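Local coordinates for protein precorrin-6A reductase (Rhodobacter capsulatus, PDB 4X7G) that catalyses the NADPH-dependent reduction of precorrin-6A, a step of cobalamin (vitamin B12) biosynthesis, and holds the reduced precorrin product beside the dinucleotide, at residues A[129-134]-A[191-196]; A[150-155]-A[165-170]. All blocks are in the same frame, centred on the assembly; numbering follows the deposited sequence.

Interaction 1: residues A[129-134]-A[191-196]; sequences RVFLAI and THVVAK. With 3Y8 (3-[(1R,2S,3S,7S,11S,16S,17R,18R,19R)-2,7,12,18-tetrakis(2-hydroxy-2-oxoethyl)-3,13-bis(3-hydroxy-3-oxopropyl)-1,2,5,7,11,17-hexamethyl-17-(3-oxidanyl-3-oxidanylidene-prop-1-enyl)-3,6,8,10,15,16,18,19,21,24-decahydrocorrin-8-yl]propanoic acid), chain C.
Side chains of strand 129-132 and of Ile134 gather round Val194. The side chains of Val194 and Val130 cross at an angle, CG2 of Val194 3.8 Å from CG1 of Val130; Leu132 lies alongside, pointing the same way, its CD2 by the same methyl. CG1 of Val194, set anti to the backbone N (chi1 175°), turns instead to CG2 of Ile134. On the face that carries Phe131 and Val193, CD2 of the ring stands 4.3 Å from CG1 of Val193, while Ala133 CB sits over one face of the same ring, offset toward its rim. The strands run parallel, and between them the straightest bond is Val194 N to Phe131 O, 2.9 Å at 178°. At the outer end Arg129 O accepts from the backbone N of both Thr191 and His192, and OG1 of Thr191 accepts a hydrogen bond from Arg129 N, 2.9 Å. That hydroxyl also meets ND1 of His192 in the plane of the imidazole, 2.8 Å away. At the other end Lys196 reaches past Ile134, and its NZ donates to the carboxylate oxygen O62 of the bound precorrin at 3.0 Å. A water joins Ala133 O, Lys196 N and O28 of the same ligand. Such a site, where the carboxyl ends of central parallel strands meet the ligand, is typical of Rossmann-like alpha/beta domains.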
# COMPACT_ATOMS: atom_id res chain seq x y z
N ARG A 129 19.56 11.68 10.02
CA ARG A 129 18.35 11.41 10.81
C ARG A 129 17.26 11.06 9.81
O ARG A 129 16.70 11.94 9.19
CB ARG A 129 18.01 12.60 11.66
CG ARG A 129 19.14 12.88 12.72
CD ARG A 129 18.76 14.02 13.66
NE ARG A 129 17.63 13.73 14.51
CZ ARG A 129 17.66 13.06 15.63
NH1 ARG A 129 18.78 12.52 16.04
NH2 ARG A 129 16.55 12.84 16.33
N VAL A 130 17.08 9.77 9.63
CA VAL A 130 16.32 9.29 8.46
C VAL A 130 14.98 8.72 8.85
O VAL A 130 14.94 7.82 9.69
CB VAL A 130 17.15 8.18 7.79
CG1 VAL A 130 16.39 7.62 6.56
CG2 VAL A 130 18.58 8.63 7.41
N PHE A 131 13.92 9.26 8.25
CA PHE A 131 12.60 8.70 8.45
C PHE A 131 12.41 7.55 7.50
O PHE A 131 12.33 7.79 6.23
CB PHE A 131 11.53 9.73 8.30
CG PHE A 131 10.11 9.20 8.49
CD1 PHE A 131 9.82 8.10 9.27
CD2 PHE A 131 9.08 9.88 7.88
CE1 PHE A 131 8.51 7.70 9.47
CE2 PHE A 131 7.74 9.48 8.08
CZ PHE A 131 7.48 8.38 8.89
N LEU A 132 12.46 6.29 7.95
CA LEU A 132 12.20 5.12 7.12
C LEU A 132 10.77 4.90 7.05
O LEU A 132 10.22 4.05 7.78
CB LEU A 132 12.90 3.90 7.66
CG LEU A 132 14.33 3.89 7.74
CD1 LEU A 132 14.83 2.50 8.23
CD2 LEU A 132 14.94 4.19 6.41
N ALA A 133 10.08 5.60 6.18
CA ALA A 133 8.66 5.56 6.09
C ALA A 133 8.19 4.49 5.21
O ALA A 133 7.43 4.68 4.25
CB ALA A 133 8.17 6.94 5.62
N ILE A 134 8.63 3.26 5.51
CA ILE A 134 8.52 2.08 4.69
C ILE A 134 7.94 0.94 5.47
O ILE A 134 7.86 -0.18 4.91
CB ILE A 134 9.80 1.70 4.03
CG1 ILE A 134 10.84 1.35 5.10
CG2 ILE A 134 10.24 2.79 3.04
CD1 ILE A 134 12.00 0.59 4.53
N THR A 191 16.33 14.63 8.70
CA THR A 191 17.09 15.19 7.61
C THR A 191 16.77 14.60 6.27
O THR A 191 17.00 15.22 5.26
CB THR A 191 18.58 15.03 7.89
OG1 THR A 191 18.96 13.67 7.97
CG2 THR A 191 19.02 15.73 9.20
N HIS A 192 16.23 13.37 6.26
CA HIS A 192 16.01 12.65 5.01
C HIS A 192 14.80 11.77 5.15
O HIS A 192 14.62 11.18 6.24
CB HIS A 192 17.14 11.69 4.67
CG HIS A 192 18.46 12.33 4.39
ND1 HIS A 192 19.27 12.85 5.35
CD2 HIS A 192 19.10 12.50 3.22
CE1 HIS A 192 20.35 13.36 4.79
NE2 HIS A 192 20.26 13.17 3.49
N VAL A 193 13.96 11.64 4.13
CA VAL A 193 12.83 10.72 4.13
C VAL A 193 13.05 9.64 3.09
O VAL A 193 13.43 9.99 1.96
CB VAL A 193 11.52 11.44 3.88
CG1 VAL A 193 10.36 10.48 3.84
CG2 VAL A 193 11.27 12.53 4.91
N VAL A 194 12.84 8.40 3.45
CA VAL A 194 12.84 7.28 2.51
C VAL A 194 11.41 6.85 2.32
O VAL A 194 10.70 6.59 3.32
CB VAL A 194 13.70 6.13 2.96
CG1 VAL A 194 13.60 4.92 2.04
CG2 VAL A 194 15.16 6.57 3.09
N ALA A 195 10.93 6.67 1.10
CA ALA A 195 9.51 6.42 0.79
C ALA A 195 9.42 5.53 -0.40
O ALA A 195 10.18 5.72 -1.37
CB ALA A 195 8.77 7.71 0.57
N LYS A 196 8.45 4.64 -0.44
CA LYS A 196 8.03 3.92 -1.64
C LYS A 196 7.03 4.75 -2.40
O LYS A 196 6.19 5.43 -1.78
CB LYS A 196 7.33 2.62 -1.24
CG LYS A 196 8.11 1.64 -0.35
CD LYS A 196 7.20 0.37 0.07
CE LYS A 196 7.41 -0.26 1.45
NZ LYS A 196 6.71 -1.51 1.49
C48 3Y8 C . -2.71 -4.62 6.96
C47 3Y8 C . -4.75 -2.30 7.78
C43 3Y8 C . -7.28 2.84 5.42
C42 3Y8 C . -5.77 2.74 5.88
C41 3Y8 C . -5.06 2.23 4.65
C38 3Y8 C . -2.20 2.84 2.03
C37 3Y8 C . -2.60 3.81 3.07
C36 3Y8 C . -2.88 4.49 5.47
C35 3Y8 C . 0.07 4.47 4.40
C32 3Y8 C . 4.29 6.12 6.11
C31 3Y8 C . 4.06 4.92 5.10
C2 3Y8 C . 3.37 1.60 4.39
C1 3Y8 C . 2.47 0.61 5.21
C4 3Y8 C . 1.16 2.46 4.77
C5 3Y8 C . 0.01 3.15 4.70
C7 3Y8 C . -2.56 3.26 4.56
C8 3Y8 C . -3.55 2.19 4.85
C6 3Y8 C . -1.32 2.64 4.88
C3 3Y8 C . 2.60 2.93 4.56
C11 3Y8 C . -2.72 -0.83 7.02
C12 3Y8 C . -3.31 -2.12 7.27
C13 3Y8 C . -2.47 -3.11 7.00
C14 3Y8 C . -1.20 -2.51 6.60
C15 3Y8 C . -0.08 -3.23 6.25
C16 3Y8 C . 1.14 -2.51 5.85
C17 3Y8 C . 2.50 -3.14 5.75
C18 3Y8 C . 3.38 -1.92 5.34
C19 3Y8 C . 2.37 -0.84 4.74
C20 3Y8 C . 2.79 0.68 6.71
C21 3Y8 C . -4.82 -2.18 9.36
C24 3Y8 C . -2.77 0.10 8.24
C25 3Y8 C . 4.81 1.71 4.92
C26 3Y8 C . 3.33 1.26 2.90
O59 3Y8 C . 3.68 -1.95 10.49
C57 3Y8 C . 3.15 -2.86 9.72
O58 3Y8 C . 2.91 -4.06 10.01
C56 3Y8 C . 2.99 -2.43 8.28
C55 3Y8 C . 2.94 -3.58 7.23
C54 3Y8 C . 2.55 -4.28 4.76
C60 3Y8 C . 4.49 -2.16 4.32
C61 3Y8 C . 5.63 -2.95 4.76
O62 3Y8 C . 6.40 -3.36 3.81
O63 3Y8 C . 5.87 -3.17 5.98
N24 3Y8 C . 1.06 -1.33 5.22
N23 3Y8 C . -1.37 -1.16 6.64
C49 3Y8 C . -3.02 -5.06 5.52
C50 3Y8 C . -3.37 -6.49 5.31
O51 3Y8 C . -3.31 -7.31 6.26
O52 3Y8 C . -3.82 -6.75 4.14
O23 3Y8 C . -5.74 -1.45 9.80
O22 3Y8 C . -4.00 -2.78 10.01
C10 3Y8 C . -3.42 -0.20 5.77
C9 3Y8 C . -2.90 1.13 5.38
N22 3Y8 C . -1.53 1.43 5.44
O44 3Y8 C . -7.58 3.87 4.80
O45 3Y8 C . -8.00 2.04 5.87
O39 3Y8 C . -2.82 2.97 0.93
O40 3Y8 C . -1.24 2.09 2.22
N21 3Y8 C . 1.15 1.22 5.11
C27 3Y8 C . 4.05 2.30 2.01
O28 3Y8 C . 5.27 2.14 1.86
O29 3Y8 C . 3.42 3.23 1.50
C30 3Y8 C . 3.00 4.01 5.62
O34 3Y8 C . 4.72 5.75 7.27
O33 3Y8 C . 4.16 7.19 5.51
O HOH W 1 6.72 4.41 1.74

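Interaction 2: residues A[150-155]-A[165-170]; sequences YLLRLV and PDARAV. With 3Y8 (3-[(1R,2S,3S,7S,11S,16S,17R,18R,19R)-2,7,12,18-tetrakis(2-hydroxy-2-oxoethyl)-3,13-bis(3-hydroxy-3-oxopropyl)-1,2,5,7,11,17-hexamethyl-17-(3-oxidanyl-3-oxidanylidene-prop-1-enyl)-3,6,8,10,15,16,18,19,21,24-decahydrocorrin-8-yl]propanoic acid), chain C.
The guanidinium of Arg168 has CD1 of Leu151 over one face, 4.0 Å from NH2; that of Arg153 instead meets the bound precorrin at its edge, with the carboxylate carbon C32 in its plane. The Tyr150 ring has Asp166 O oblique to it, and its OH bonds to Ala145 O. These groups ride on the edge strand of a parallel Rossmann-type sheet and its inner neighbour. Val170 packs against Arg153: its CG2, wedged between its own backbone N and carbonyl carbon (chi1 -60° for CG1), comes 3.6 Å from CB of Arg153. On the face away from Arg153, Leu152 CB meets the methyl of Ala169 and Ala167 CB touches Tyr150 CB; Leu154 CD1 also reaches Ala169 CB. Five backbone bonds join the strands, among them Leu154 N to Val170 O at 2.9 Å. Beyond the carboxylate, Arg153 has a salt bridge to Asp181 and a cation-pi contact with Phe176, which would steady its flat end; Arg168 pairs with Glu188. An alanine in place of Arg153 is likely to leave the ligand carboxylate and Asp181 without this charged mate and Val170 CG2 with less to pack against. NE of Arg153 gives O34 of the ligand a 3.0 Å bond at 156°, and NH1 adds weak bonds to O33 and O34. Farther along, Val155 N donates to the ligand oxygen O59 at 2.9 Å.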
# COMPACT_ATOMS: atom_id res chain seq x y z
N TYR A 150 17.50 6.37 12.87
CA TYR A 150 16.33 6.05 12.12
C TYR A 150 15.07 6.33 12.93
O TYR A 150 14.99 5.96 14.13
CB TYR A 150 16.32 4.63 11.64
CG TYR A 150 17.38 4.30 10.61
CD1 TYR A 150 17.25 4.80 9.34
CD2 TYR A 150 18.52 3.55 10.90
CE1 TYR A 150 18.21 4.51 8.36
CE2 TYR A 150 19.47 3.27 9.97
CZ TYR A 150 19.28 3.73 8.69
OH TYR A 150 20.19 3.43 7.66
N LEU A 151 14.10 6.93 12.30
CA LEU A 151 12.72 7.00 12.79
C LEU A 151 11.90 5.97 12.08
O LEU A 151 11.93 5.97 10.80
CB LEU A 151 12.17 8.39 12.59
CG LEU A 151 10.66 8.60 12.95
CD1 LEU A 151 10.46 8.44 14.46
CD2 LEU A 151 10.17 9.92 12.50
N LEU A 152 11.21 5.14 12.75
CA LEU A 152 10.36 4.10 12.20
C LEU A 152 8.92 4.41 12.52
O LEU A 152 8.62 5.12 13.51
CB LEU A 152 10.69 2.72 12.81
CG LEU A 152 12.14 2.40 12.90
CD1 LEU A 152 12.41 1.09 13.56
CD2 LEU A 152 12.81 2.46 11.55
N ARG A 153 7.99 3.94 11.72
CA ARG A 153 6.55 4.10 11.98
C ARG A 153 5.92 2.71 11.71
O ARG A 153 5.95 2.26 10.58
CB ARG A 153 5.93 5.22 11.18
CG ARG A 153 4.44 5.34 11.41
CD ARG A 153 3.92 6.75 11.19
NE ARG A 153 4.07 7.21 9.83
CZ ARG A 153 3.81 8.43 9.40
NH1 ARG A 153 3.97 8.75 8.16
NH2 ARG A 153 3.46 9.35 10.28
N LEU A 154 5.42 2.11 12.74
CA LEU A 154 4.99 0.73 12.76
C LEU A 154 3.54 0.64 13.20
O LEU A 154 3.13 1.34 14.11
CB LEU A 154 5.83 -0.11 13.75
CG LEU A 154 7.32 -0.08 13.45
CD1 LEU A 154 8.09 -0.80 14.57
CD2 LEU A 154 7.72 -0.55 12.08
N VAL A 155 2.73 -0.20 12.53
CA VAL A 155 1.34 -0.39 12.94
C VAL A 155 1.21 -0.98 14.35
O VAL A 155 0.35 -0.53 15.12
CB VAL A 155 0.55 -1.23 11.91
CG1 VAL A 155 -0.89 -1.46 12.36
CG2 VAL A 155 0.54 -0.52 10.56
N PRO A 165 20.77 -0.14 15.14
CA PRO A 165 21.25 0.15 16.52
C PRO A 165 20.75 1.46 17.04
O PRO A 165 20.89 1.67 18.26
CB PRO A 165 22.75 0.14 16.39
CG PRO A 165 23.03 0.32 14.93
CD PRO A 165 21.93 -0.35 14.23
N ASP A 166 20.40 2.41 16.19
CA ASP A 166 19.91 3.75 16.61
C ASP A 166 18.57 4.02 15.95
O ASP A 166 18.54 4.46 14.78
CB ASP A 166 20.92 4.80 16.31
CG ASP A 166 20.51 6.23 16.71
OD1 ASP A 166 19.40 6.42 17.17
OD2 ASP A 166 21.35 7.13 16.50
N ALA A 167 17.51 3.68 16.65
CA ALA A 167 16.19 3.83 16.07
C ALA A 167 15.12 4.02 17.14
O ALA A 167 15.26 3.46 18.24
CB ALA A 167 15.88 2.63 15.24
N ARG A 168 14.13 4.82 16.80
CA ARG A 168 12.95 5.02 17.62
C ARG A 168 11.78 4.69 16.76
O ARG A 168 11.78 5.12 15.56
CB ARG A 168 12.87 6.53 18.00
CG ARG A 168 11.79 6.96 18.95
CD ARG A 168 11.84 8.35 19.24
NE ARG A 168 11.01 9.20 18.45
CZ ARG A 168 9.67 9.17 18.51
NH1 ARG A 168 9.01 8.24 19.22
NH2 ARG A 168 9.02 10.08 17.79
N ALA A 169 10.76 3.99 17.28
CA ALA A 169 9.52 3.78 16.52
C ALA A 169 8.35 4.57 17.04
O ALA A 169 8.07 4.49 18.29
CB ALA A 169 9.20 2.36 16.49
N VAL A 170 7.56 5.12 16.16
CA VAL A 170 6.20 5.57 16.51
C VAL A 170 5.25 4.49 16.11
O VAL A 170 5.42 3.85 15.07
CB VAL A 170 5.87 6.88 15.84
CG1 VAL A 170 6.83 7.97 16.27
CG2 VAL A 170 5.85 6.85 14.40
C48 3Y8 C . -2.71 -4.62 6.96
C47 3Y8 C . -4.75 -2.30 7.78
C43 3Y8 C . -7.28 2.84 5.42
C42 3Y8 C . -5.77 2.74 5.88
C41 3Y8 C . -5.06 2.23 4.65
C38 3Y8 C . -2.20 2.84 2.03
C37 3Y8 C . -2.60 3.81 3.07
C36 3Y8 C . -2.88 4.49 5.47
C35 3Y8 C . 0.07 4.47 4.40
C32 3Y8 C . 4.29 6.12 6.11
C31 3Y8 C . 4.06 4.92 5.10
C2 3Y8 C . 3.37 1.60 4.39
C1 3Y8 C . 2.47 0.61 5.21
C4 3Y8 C . 1.16 2.46 4.77
C5 3Y8 C . 0.01 3.15 4.70
C7 3Y8 C . -2.56 3.26 4.56
C8 3Y8 C . -3.55 2.19 4.85
C6 3Y8 C . -1.32 2.64 4.88
C3 3Y8 C . 2.60 2.93 4.56
C11 3Y8 C . -2.72 -0.83 7.02
C12 3Y8 C . -3.31 -2.12 7.27
C13 3Y8 C . -2.47 -3.11 7.00
C14 3Y8 C . -1.20 -2.51 6.60
C15 3Y8 C . -0.08 -3.23 6.25
C16 3Y8 C . 1.14 -2.51 5.85
C17 3Y8 C . 2.50 -3.14 5.75
C18 3Y8 C . 3.38 -1.92 5.34
C19 3Y8 C . 2.37 -0.84 4.74
C20 3Y8 C . 2.79 0.68 6.71
C21 3Y8 C . -4.82 -2.18 9.36
C24 3Y8 C . -2.77 0.10 8.24
C25 3Y8 C . 4.81 1.71 4.92
C26 3Y8 C . 3.33 1.26 2.90
O59 3Y8 C . 3.68 -1.95 10.49
C57 3Y8 C . 3.15 -2.86 9.72
O58 3Y8 C . 2.91 -4.06 10.01
C56 3Y8 C . 2.99 -2.43 8.28
C55 3Y8 C . 2.94 -3.58 7.23
C54 3Y8 C . 2.55 -4.28 4.76
C60 3Y8 C . 4.49 -2.16 4.32
C61 3Y8 C . 5.63 -2.95 4.76
O62 3Y8 C . 6.40 -3.36 3.81
O63 3Y8 C . 5.87 -3.17 5.98
N24 3Y8 C . 1.06 -1.33 5.22
N23 3Y8 C . -1.37 -1.16 6.64
C49 3Y8 C . -3.02 -5.06 5.52
C50 3Y8 C . -3.37 -6.49 5.31
O51 3Y8 C . -3.31 -7.31 6.26
O52 3Y8 C . -3.82 -6.75 4.14
O23 3Y8 C . -5.74 -1.45 9.80
O22 3Y8 C . -4.00 -2.78 10.01
C10 3Y8 C . -3.42 -0.20 5.77
C9 3Y8 C . -2.90 1.13 5.38
N22 3Y8 C . -1.53 1.43 5.44
O44 3Y8 C . -7.58 3.87 4.80
O45 3Y8 C . -8.00 2.04 5.87
O39 3Y8 C . -2.82 2.97 0.93
O40 3Y8 C . -1.24 2.09 2.22
N21 3Y8 C . 1.15 1.22 5.11
C27 3Y8 C . 4.05 2.30 2.01
O28 3Y8 C . 5.27 2.14 1.86
O29 3Y8 C . 3.42 3.23 1.50
C30 3Y8 C . 3.00 4.01 5.62
O34 3Y8 C . 4.72 5.75 7.27
O33 3Y8 C . 4.16 7.19 5.51

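Both interactions belong to one parallel sheet, in which strands 129-132 and 149-154 are neighbours, and interaction 2 is nested inside the loop that interaction 1 closes. They are joined directly: Val130 O and Leu151 N, and Leu132 N and Leu151 O, make probable hydrogen bonds, and Leu132 packs on Tyr150. Interaction 1 lies in the middle of the sheet and is largely buried, with valine, leucine and isoleucine branches as its chief chemistry. Interaction 2 reaches the sheet's outermost strand, is only partly buried, and mixes alanines with charged arginines. Both contact the precorrin at the carboxyl strand ends, as in Rossmann-like folds: interaction 1 chiefly through a lysine, interaction 2 through an arginine and a backbone amide.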